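Long-range contacts in pumilio homolog 23 (Arabidopsis thaliana, PDB 5WZG), which binds RNA, probably in a sequence-specific manner, and is thought to regulate translation and mRNA stability through the 3'-UTR of its target transcripts: residues T508-F513 / R546-D551; M142-Y147 / K221-D226; E38-I43 / L71-E76. One frame throughout, in Å; residues are numbered along the deposited sequence.

Overall arrangement
All three contacts join helices of one curved pumilio-repeat superhelix, yet none shares a helix with another. Interactions 1 and 2 lie on opposite sides of the chain's centre, their own centres about 53 Å apart, while interactions 2 and 3 are closer, with nearest atoms about 14 Å apart. Interaction 1 is the buried one, and an aromatic ring under a leucine dominates it. Interaction 2, partly buried, joins Pumilio 3 to Pumilio 4 through a cysteine set among apolar and acidic neighbours, and its 142-147 segment reaches bound RNA. Interaction 3 lies at the surface near the N-terminal end, where a long salt bridge and backbone contacts replace hydrophobic packing.

Interaction 1. Residues T508-F513 / R546-D551; sequences TVEKCF and RKLDID
Leu-548 lies over the ring of Phe-513, a worked case of how helices stack in the pumilio superhelix: helix 503-514, within Pumilio 8, meets the C-terminal end of helix 541-548. From CB, which has no close partner on the ring, the leucine passes to CG, poised above the ring centre in a CH-pi contact, 3.6 Å from the centroid of Phe-513 and 8° off the ring normal. There it branches. CD1 rests above Phe-513 CD1 at 3.9 Å, whereas CD2 sits 3.6 Å from Phe-513 CD2 and also approaches Val-509 CG1 at 4.3 Å. The ring reaches this place because its CG is anti to the backbone N (chi1 -171°), and it also packs on Ile-524 and Trp-560. An alanine in place of Phe-513 is likely to open a gap beneath Leu-548 and strip CG of its aromatic floor. Outside this apolar patch, the extended Glu-510 points its OE2 across the bent chain of Lys-547, touching CD at 3.3 Å and forming a long salt bridge to NZ at 3.6 Å; its OE1 is held by Tyr-543. Just beyond Leu-548 the helix closes in a Schellman motif, with Asp-549 at positive phi (60°). The same aspartate then starts the next helix, its OD1 accepting from Gly-552 N.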
# COMPACT_ATOMS: atom_id res chain seq x y z
N THR A 508 16.17 -6.85 -15.00
CA THR A 508 17.53 -6.33 -14.89
C THR A 508 18.32 -6.60 -16.17
O THR A 508 19.09 -5.73 -16.62
CB THR A 508 18.21 -6.96 -13.68
OG1 THR A 508 17.33 -6.86 -12.55
CG2 THR A 508 19.53 -6.27 -13.38
N VAL A 509 18.14 -7.78 -16.77
CA VAL A 509 18.84 -8.09 -18.02
C VAL A 509 18.45 -7.11 -19.12
O VAL A 509 19.30 -6.64 -19.88
CB VAL A 509 18.58 -9.55 -18.44
CG1 VAL A 509 19.09 -9.78 -19.86
CG2 VAL A 509 19.24 -10.53 -17.44
N GLU A 510 17.15 -6.79 -19.23
CA GLU A 510 16.72 -5.85 -20.26
C GLU A 510 17.18 -4.43 -19.95
O GLU A 510 17.46 -3.65 -20.88
CB GLU A 510 15.20 -5.87 -20.41
CG GLU A 510 14.68 -4.88 -21.46
CD GLU A 510 13.18 -4.98 -21.72
OE1 GLU A 510 12.44 -5.45 -20.83
OE2 GLU A 510 12.75 -4.59 -22.82
N LYS A 511 17.26 -4.06 -18.68
CA LYS A 511 17.77 -2.74 -18.35
C LYS A 511 19.26 -2.63 -18.67
O LYS A 511 19.72 -1.62 -19.21
CB LYS A 511 17.49 -2.41 -16.88
CG LYS A 511 16.02 -2.11 -16.59
CD LYS A 511 15.47 -1.19 -17.66
CE LYS A 511 14.19 -0.50 -17.23
NZ LYS A 511 13.81 0.54 -18.24
N CYS A 512 20.04 -3.68 -18.36
CA CYS A 512 21.45 -3.68 -18.73
C CYS A 512 21.62 -3.60 -20.24
O CYS A 512 22.41 -2.81 -20.75
CB CYS A 512 22.15 -4.93 -18.19
SG CYS A 512 22.38 -4.95 -16.42
N PHE A 513 20.86 -4.44 -20.96
CA PHE A 513 20.92 -4.47 -22.42
C PHE A 513 20.68 -3.09 -23.01
O PHE A 513 21.43 -2.64 -23.89
CB PHE A 513 19.89 -5.47 -22.94
CG PHE A 513 20.00 -5.75 -24.42
CD1 PHE A 513 19.30 -4.99 -25.34
CD2 PHE A 513 20.79 -6.79 -24.88
CE1 PHE A 513 19.40 -5.26 -26.71
CE2 PHE A 513 20.89 -7.07 -26.25
CZ PHE A 513 20.19 -6.30 -27.16
N ARG A 546 11.96 -12.37 -26.95
CA ARG A 546 11.42 -11.62 -28.08
C ARG A 546 11.94 -10.19 -28.11
O ARG A 546 12.33 -9.69 -29.18
CB ARG A 546 9.89 -11.66 -28.01
CG ARG A 546 9.19 -10.96 -29.14
CD ARG A 546 7.68 -10.88 -28.87
NE ARG A 546 7.06 -9.83 -29.68
CZ ARG A 546 5.76 -9.55 -29.70
NH1 ARG A 546 5.31 -8.58 -30.47
NH2 ARG A 546 4.91 -10.24 -28.94
N LYS A 547 11.97 -9.51 -26.95
CA LYS A 547 12.38 -8.10 -26.90
C LYS A 547 13.83 -7.91 -27.33
O LYS A 547 14.14 -6.97 -28.06
CB LYS A 547 12.19 -7.55 -25.48
CG LYS A 547 11.11 -6.51 -25.37
CD LYS A 547 11.56 -5.13 -25.80
CE LYS A 547 10.53 -4.09 -25.39
NZ LYS A 547 11.06 -2.70 -25.42
N LEU A 548 14.72 -8.78 -26.85
CA LEU A 548 16.11 -8.74 -27.27
C LEU A 548 16.34 -9.40 -28.63
O LEU A 548 17.44 -9.28 -29.17
CB LEU A 548 16.99 -9.39 -26.20
CG LEU A 548 17.55 -8.46 -25.11
CD1 LEU A 548 16.49 -7.58 -24.50
CD2 LEU A 548 18.26 -9.24 -24.02
N ASP A 549 15.32 -10.06 -29.20
CA ASP A 549 15.41 -10.70 -30.52
C ASP A 549 16.50 -11.78 -30.55
O ASP A 549 17.38 -11.78 -31.40
CB ASP A 549 15.65 -9.66 -31.63
CG ASP A 549 15.53 -10.26 -33.04
OD1 ASP A 549 14.92 -11.35 -33.22
OD2 ASP A 549 16.08 -9.62 -33.97
N ILE A 550 16.42 -12.70 -29.59
CA ILE A 550 17.49 -13.68 -29.46
C ILE A 550 17.49 -14.65 -30.64
O ILE A 550 18.55 -15.14 -31.05
CB ILE A 550 17.38 -14.39 -28.10
CG1 ILE A 550 17.52 -13.37 -26.97
CG2 ILE A 550 18.44 -15.47 -27.93
CD1 ILE A 550 18.75 -12.44 -27.12
N ASP A 551 16.31 -14.91 -31.22
CA ASP A 551 16.22 -15.79 -32.39
C ASP A 551 16.90 -15.18 -33.60
O ASP A 551 17.61 -15.88 -34.34
CB ASP A 551 14.76 -16.08 -32.71
CG ASP A 551 14.18 -17.18 -31.86
OD1 ASP A 551 14.93 -17.85 -31.12
OD2 ASP A 551 12.95 -17.36 -31.94

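Interaction 2. Residues M142-Y147 / K221-D226; sequences MMCNCY and KYLQVD. With nucleotides of chain B.
Cys-144 points its thiol into a corner built by Tyr-222, Leu-223 and Asp-226. With SG anti to its own carbonyl carbon (chi1 -64°), the sulfur meets a different kind of group on each of them. Tyr-222 offers the CE2 side of its ring, 3.9 Å from Cys-144 SG; the sulfur-aromatic approach is oblique, 57° off the ring normal and 5.0 Å from SG to the ring centroid. Leu-223 brings up a methyl, CD2, while its other methyl, CD1, lies 4.3 Å from Met-143 CE. The carboxylate of Asp-226, its CG anti to the backbone N (chi1 176°), lies beside Cys-144, with Asp-226 CG 3.7 Å from Cys-144 SG. Here the C-terminal part of helix 140-144 in Pumilio 3 meets that of helix 217-223 in Pumilio 4, and the two repeats follow a common plan: each of these helices gives way to a turn whose polar residue caps the helix that follows. Asp-226 does so as the N-cap of helix 227-239, OD1 accepting from Ser-229 N. Asn-145 does so before helix 148-159, OD1 taking Gly-148 N and, weakly, Tyr-147 N. The turn also carries Tyr-147 to the RNA. Cys-146 SG lies over one face of the Tyr-147 ring, and the nucleotides of chain B come in at the ring's edge: the tyrosine OH donates a hydrogen bond to OP1 of G10, 2.5 Å away, while Tyr-147 CE1 lies 3.6 Å from O3' of G9.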
# COMPACT_ATOMS: atom_id res chain seq x y z
N MET A 142 -21.23 -0.65 16.58
CA MET A 142 -20.93 -1.26 15.30
C MET A 142 -19.59 -0.78 14.78
O MET A 142 -18.84 -1.56 14.18
CB MET A 142 -22.04 -0.96 14.31
CG MET A 142 -21.73 -1.41 12.93
SD MET A 142 -23.13 -1.08 11.90
CE MET A 142 -22.53 -1.63 10.32
N MET A 143 -19.25 0.49 15.02
CA MET A 143 -17.94 0.99 14.61
C MET A 143 -16.82 0.22 15.28
O MET A 143 -15.77 -0.00 14.68
CB MET A 143 -17.81 2.47 14.93
CG MET A 143 -18.57 3.36 14.01
SD MET A 143 -18.46 5.07 14.57
CE MET A 143 -16.85 5.53 13.91
N CYS A 144 -17.01 -0.17 16.54
CA CYS A 144 -16.00 -0.83 17.35
C CYS A 144 -16.11 -2.34 17.31
O CYS A 144 -15.27 -3.03 17.89
CB CYS A 144 -16.07 -0.35 18.81
SG CYS A 144 -15.72 1.42 19.04
N ASN A 145 -17.13 -2.87 16.66
CA ASN A 145 -17.31 -4.31 16.60
C ASN A 145 -16.39 -4.87 15.52
O ASN A 145 -16.26 -4.29 14.45
CB ASN A 145 -18.78 -4.63 16.30
CG ASN A 145 -19.03 -6.12 16.16
OD1 ASN A 145 -19.00 -6.67 15.05
ND2 ASN A 145 -19.22 -6.78 17.29
N CYS A 146 -15.73 -6.00 15.82
CA CYS A 146 -14.76 -6.54 14.86
C CYS A 146 -15.40 -6.94 13.54
O CYS A 146 -14.76 -6.83 12.49
CB CYS A 146 -14.00 -7.73 15.45
SG CYS A 146 -14.99 -9.17 15.86
N TYR A 147 -16.65 -7.42 13.55
CA TYR A 147 -17.30 -7.77 12.28
C TYR A 147 -17.98 -6.57 11.65
O TYR A 147 -17.85 -6.35 10.44
CB TYR A 147 -18.32 -8.90 12.50
CG TYR A 147 -17.76 -10.03 13.34
CD1 TYR A 147 -16.79 -10.88 12.82
CD2 TYR A 147 -18.18 -10.23 14.64
CE1 TYR A 147 -16.26 -11.90 13.58
CE2 TYR A 147 -17.66 -11.25 15.40
CZ TYR A 147 -16.69 -12.07 14.87
OH TYR A 147 -16.17 -13.10 15.63
N LYS A 221 -12.59 10.38 21.82
CA LYS A 221 -11.29 10.02 22.36
C LYS A 221 -11.10 8.52 22.38
O LYS A 221 -10.01 8.01 22.09
CB LYS A 221 -11.12 10.58 23.77
CG LYS A 221 -9.67 10.90 24.06
CD LYS A 221 -9.39 11.23 25.53
CE LYS A 221 -7.98 11.84 25.67
NZ LYS A 221 -6.93 11.21 24.79
N TYR A 222 -12.16 7.78 22.73
CA TYR A 222 -12.07 6.32 22.75
C TYR A 222 -12.05 5.75 21.33
O TYR A 222 -11.39 4.73 21.09
CB TYR A 222 -13.20 5.71 23.58
CG TYR A 222 -13.28 4.21 23.42
CD1 TYR A 222 -12.19 3.39 23.80
CD2 TYR A 222 -14.41 3.59 22.84
CE1 TYR A 222 -12.23 2.02 23.62
CE2 TYR A 222 -14.46 2.21 22.67
CZ TYR A 222 -13.36 1.43 23.06
OH TYR A 222 -13.38 0.05 22.90
N LEU A 223 -12.76 6.38 20.39
CA LEU A 223 -12.74 5.92 19.00
C LEU A 223 -11.34 6.02 18.40
O LEU A 223 -10.95 5.16 17.60
CB LEU A 223 -13.75 6.71 18.16
CG LEU A 223 -15.25 6.62 18.51
CD1 LEU A 223 -16.05 7.51 17.59
CD2 LEU A 223 -15.82 5.18 18.49
N GLN A 224 -10.58 7.06 18.77
CA GLN A 224 -9.21 7.24 18.33
C GLN A 224 -8.33 6.04 18.61
O GLN A 224 -7.32 5.82 17.93
CB GLN A 224 -8.60 8.45 19.03
CG GLN A 224 -9.07 9.81 18.56
CD GLN A 224 -8.42 10.91 19.37
OE1 GLN A 224 -7.67 10.63 20.31
NE2 GLN A 224 -8.71 12.17 19.04
N VAL A 225 -8.71 5.24 19.60
CA VAL A 225 -7.80 4.31 20.24
C VAL A 225 -8.34 2.88 20.20
O VAL A 225 -7.61 1.93 20.55
CB VAL A 225 -7.51 4.79 21.69
CG1 VAL A 225 -7.83 3.80 22.76
CG2 VAL A 225 -6.08 5.41 21.77
N ASP A 226 -9.55 2.69 19.70
CA ASP A 226 -10.10 1.37 19.43
C ASP A 226 -9.71 0.96 18.02
O ASP A 226 -9.96 1.70 17.06
CB ASP A 226 -11.61 1.40 19.62
CG ASP A 226 -12.26 0.10 19.26
OD1 ASP A 226 -12.50 -0.15 18.05
OD2 ASP A 226 -12.54 -0.67 20.19
P G B 9 -8.64 -11.84 12.24
OP1 G B 9 -8.16 -12.88 13.16
OP2 G B 9 -8.13 -11.78 10.85
O5' G B 9 -10.23 -11.97 12.14
C5' G B 9 -11.05 -12.06 13.30
C4' G B 9 -12.46 -12.46 12.92
O4' G B 9 -12.98 -11.48 11.98
C3' G B 9 -12.58 -13.82 12.24
O3' G B 9 -13.84 -14.41 12.54
C2' G B 9 -12.60 -13.44 10.77
O2' G B 9 -13.23 -14.39 9.93
C1' G B 9 -13.39 -12.14 10.80
N9 G B 9 -13.14 -11.32 9.62
C8 G B 9 -11.90 -11.13 9.05
N7 G B 9 -11.95 -10.41 7.97
C5 G B 9 -13.30 -10.14 7.79
C6 G B 9 -13.96 -9.40 6.77
O6 G B 9 -13.43 -8.84 5.81
N1 G B 9 -15.34 -9.35 6.96
C2 G B 9 -16.01 -9.95 8.01
N2 G B 9 -17.35 -9.80 8.06
N3 G B 9 -15.39 -10.64 8.96
C4 G B 9 -14.05 -10.70 8.79
P G B 10 -13.97 -15.45 13.76
OP1 G B 10 -14.22 -14.59 14.95
OP2 G B 10 -12.87 -16.45 13.71
O5' G B 10 -15.34 -16.19 13.50
C5' G B 10 -15.48 -17.20 12.51
C4' G B 10 -16.94 -17.40 12.24
O4' G B 10 -17.31 -16.65 11.05
C3' G B 10 -17.39 -18.83 12.00
O3' G B 10 -18.76 -18.94 12.40
C2' G B 10 -17.33 -18.92 10.49
O2' G B 10 -18.13 -19.94 9.93
C1' G B 10 -17.84 -17.53 10.09
N9 G B 10 -17.37 -17.10 8.78
C8 G B 10 -16.07 -16.86 8.40
N7 G B 10 -15.98 -16.54 7.14
C5 G B 10 -17.29 -16.55 6.69
C6 G B 10 -17.79 -16.28 5.41
O6 G B 10 -17.12 -15.96 4.43
N1 G B 10 -19.18 -16.44 5.35
C2 G B 10 -19.98 -16.78 6.43
N2 G B 10 -21.31 -16.86 6.20
N3 G B 10 -19.52 -17.03 7.66
C4 G B 10 -18.17 -16.91 7.70

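Interaction 3. Residues E38-I43 / L71-E76; sequences EERSVI and LLEGCE
Charge pairing between Arg-40 and Glu-73 supplies the long-reaching part of this surface contact. Extended from CG to NE, the arginine carries its guanidinium across the bent glutamate chain, where NH1 and Glu-73 OE1 form a long salt bridge of 3.7 Å. The two flat groups are turned 43° against each other, so the carboxylate does not lie flat alongside the guanidinium in a two-pronged pair. A cation-pi contact with Phe-30 gives the arginine a second partner. Backbone polarity comes next. Gly-74 O receives a weak hydrogen bond from Ser-41 OG at 3.4 Å and a CA-H...O contact from Ser-41 CA at 3.2 Å, the latter with 150° at the hydrogen. The serine hydroxyl is anti to its backbone N (chi1 179°), on the side where it can also meet Glu-76. Van der Waals contacts make up the rest. Glu-76 CG lies 3.5 Å from Ser-41 OG. Gly-74 CA sits in plane at the edge of the guanidinium, 3.8 Å from Arg-40 NH1. The side chain of Cys-75 points away from residues 38-43 and packs on Cys-44 and Leu-48, farther along helix 37-49. The C-terminal turn of one helix thus abuts the flank of another, as Pumilio 1 packs against helix 37-49 in the helical stacking of a right-handed pumilio superhelix.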
# COMPACT_ATOMS: atom_id res chain seq x y z
N GLU A 38 -30.12 -17.55 -16.14
CA GLU A 38 -31.30 -16.71 -15.95
C GLU A 38 -32.27 -17.33 -14.96
O GLU A 38 -32.83 -16.63 -14.11
CB GLU A 38 -32.01 -16.43 -17.27
CG GLU A 38 -33.09 -15.36 -17.09
CD GLU A 38 -34.16 -15.38 -18.17
OE1 GLU A 38 -33.83 -15.63 -19.35
OE2 GLU A 38 -35.34 -15.14 -17.83
N GLU A 39 -32.51 -18.65 -15.07
CA GLU A 39 -33.35 -19.34 -14.09
C GLU A 39 -32.73 -19.27 -12.69
O GLU A 39 -33.44 -19.07 -11.70
CB GLU A 39 -33.57 -20.79 -14.51
CG GLU A 39 -34.49 -21.56 -13.58
CD GLU A 39 -34.43 -23.06 -13.80
OE1 GLU A 39 -33.55 -23.54 -14.55
OE2 GLU A 39 -35.27 -23.76 -13.21
N ARG A 40 -31.41 -19.47 -12.61
CA ARG A 40 -30.69 -19.34 -11.34
C ARG A 40 -30.98 -18.02 -10.66
O ARG A 40 -31.20 -17.96 -9.44
CB ARG A 40 -29.19 -19.47 -11.60
CG ARG A 40 -28.35 -19.47 -10.34
CD ARG A 40 -26.88 -19.37 -10.66
NE ARG A 40 -26.05 -19.92 -9.60
CZ ARG A 40 -25.67 -19.26 -8.51
NH1 ARG A 40 -26.06 -18.00 -8.32
NH2 ARG A 40 -24.91 -19.85 -7.60
N SER A 41 -30.98 -16.94 -11.44
CA SER A 41 -31.22 -15.62 -10.88
C SER A 41 -32.64 -15.49 -10.33
O SER A 41 -32.85 -14.82 -9.31
CB SER A 41 -30.95 -14.57 -11.96
OG SER A 41 -31.19 -13.26 -11.49
N VAL A 42 -33.61 -16.15 -10.96
CA VAL A 42 -34.99 -16.07 -10.49
C VAL A 42 -35.19 -16.92 -9.23
O VAL A 42 -35.88 -16.51 -8.29
CB VAL A 42 -35.95 -16.48 -11.63
CG1 VAL A 42 -37.41 -16.55 -11.17
CG2 VAL A 42 -35.81 -15.49 -12.79
N ILE A 43 -34.57 -18.10 -9.20
CA ILE A 43 -34.59 -18.92 -7.98
C ILE A 43 -33.98 -18.15 -6.82
O ILE A 43 -34.52 -18.15 -5.70
CB ILE A 43 -33.89 -20.27 -8.23
CG1 ILE A 43 -34.67 -21.11 -9.23
CG2 ILE A 43 -33.73 -21.05 -6.93
CD1 ILE A 43 -34.07 -22.48 -9.49
N LEU A 71 -27.46 -16.49 -2.49
CA LEU A 71 -28.68 -15.89 -3.02
C LEU A 71 -28.48 -14.41 -3.33
O LEU A 71 -28.94 -13.93 -4.38
CB LEU A 71 -29.82 -16.07 -2.02
CG LEU A 71 -30.08 -17.48 -1.49
CD1 LEU A 71 -31.31 -17.46 -0.58
CD2 LEU A 71 -30.23 -18.49 -2.62
N LEU A 72 -27.83 -13.67 -2.43
CA LEU A 72 -27.68 -12.23 -2.62
C LEU A 72 -26.78 -11.93 -3.81
O LEU A 72 -27.01 -10.96 -4.54
CB LEU A 72 -27.11 -11.60 -1.35
CG LEU A 72 -28.09 -11.63 -0.18
CD1 LEU A 72 -27.40 -11.30 1.12
CD2 LEU A 72 -29.26 -10.67 -0.44
N GLU A 73 -25.77 -12.75 -4.03
CA GLU A 73 -24.82 -12.52 -5.11
C GLU A 73 -25.35 -13.00 -6.46
O GLU A 73 -24.75 -12.67 -7.49
CB GLU A 73 -23.48 -13.19 -4.74
CG GLU A 73 -22.87 -14.11 -5.81
CD GLU A 73 -22.92 -15.60 -5.43
OE1 GLU A 73 -23.90 -16.31 -5.83
OE2 GLU A 73 -21.96 -16.05 -4.75
N GLY A 74 -26.47 -13.73 -6.48
CA GLY A 74 -27.00 -14.32 -7.70
C GLY A 74 -28.37 -13.83 -8.10
O GLY A 74 -28.92 -14.29 -9.11
N CYS A 75 -28.94 -12.90 -7.34
CA CYS A 75 -30.28 -12.38 -7.61
C CYS A 75 -30.19 -11.09 -8.42
O CYS A 75 -29.12 -10.54 -8.66
CB CYS A 75 -31.04 -12.14 -6.30
SG CYS A 75 -30.37 -10.81 -5.24
N GLU A 76 -31.36 -10.61 -8.84
CA GLU A 76 -31.45 -9.36 -9.57
C GLU A 76 -31.58 -8.18 -8.61
O GLU A 76 -31.91 -8.34 -7.43
CB GLU A 76 -32.64 -9.38 -10.53
CG GLU A 76 -32.32 -9.97 -11.89
CD GLU A 76 -33.51 -10.68 -12.51
OE1 GLU A 76 -34.38 -11.16 -11.75
OE2 GLU A 76 -33.58 -10.74 -13.76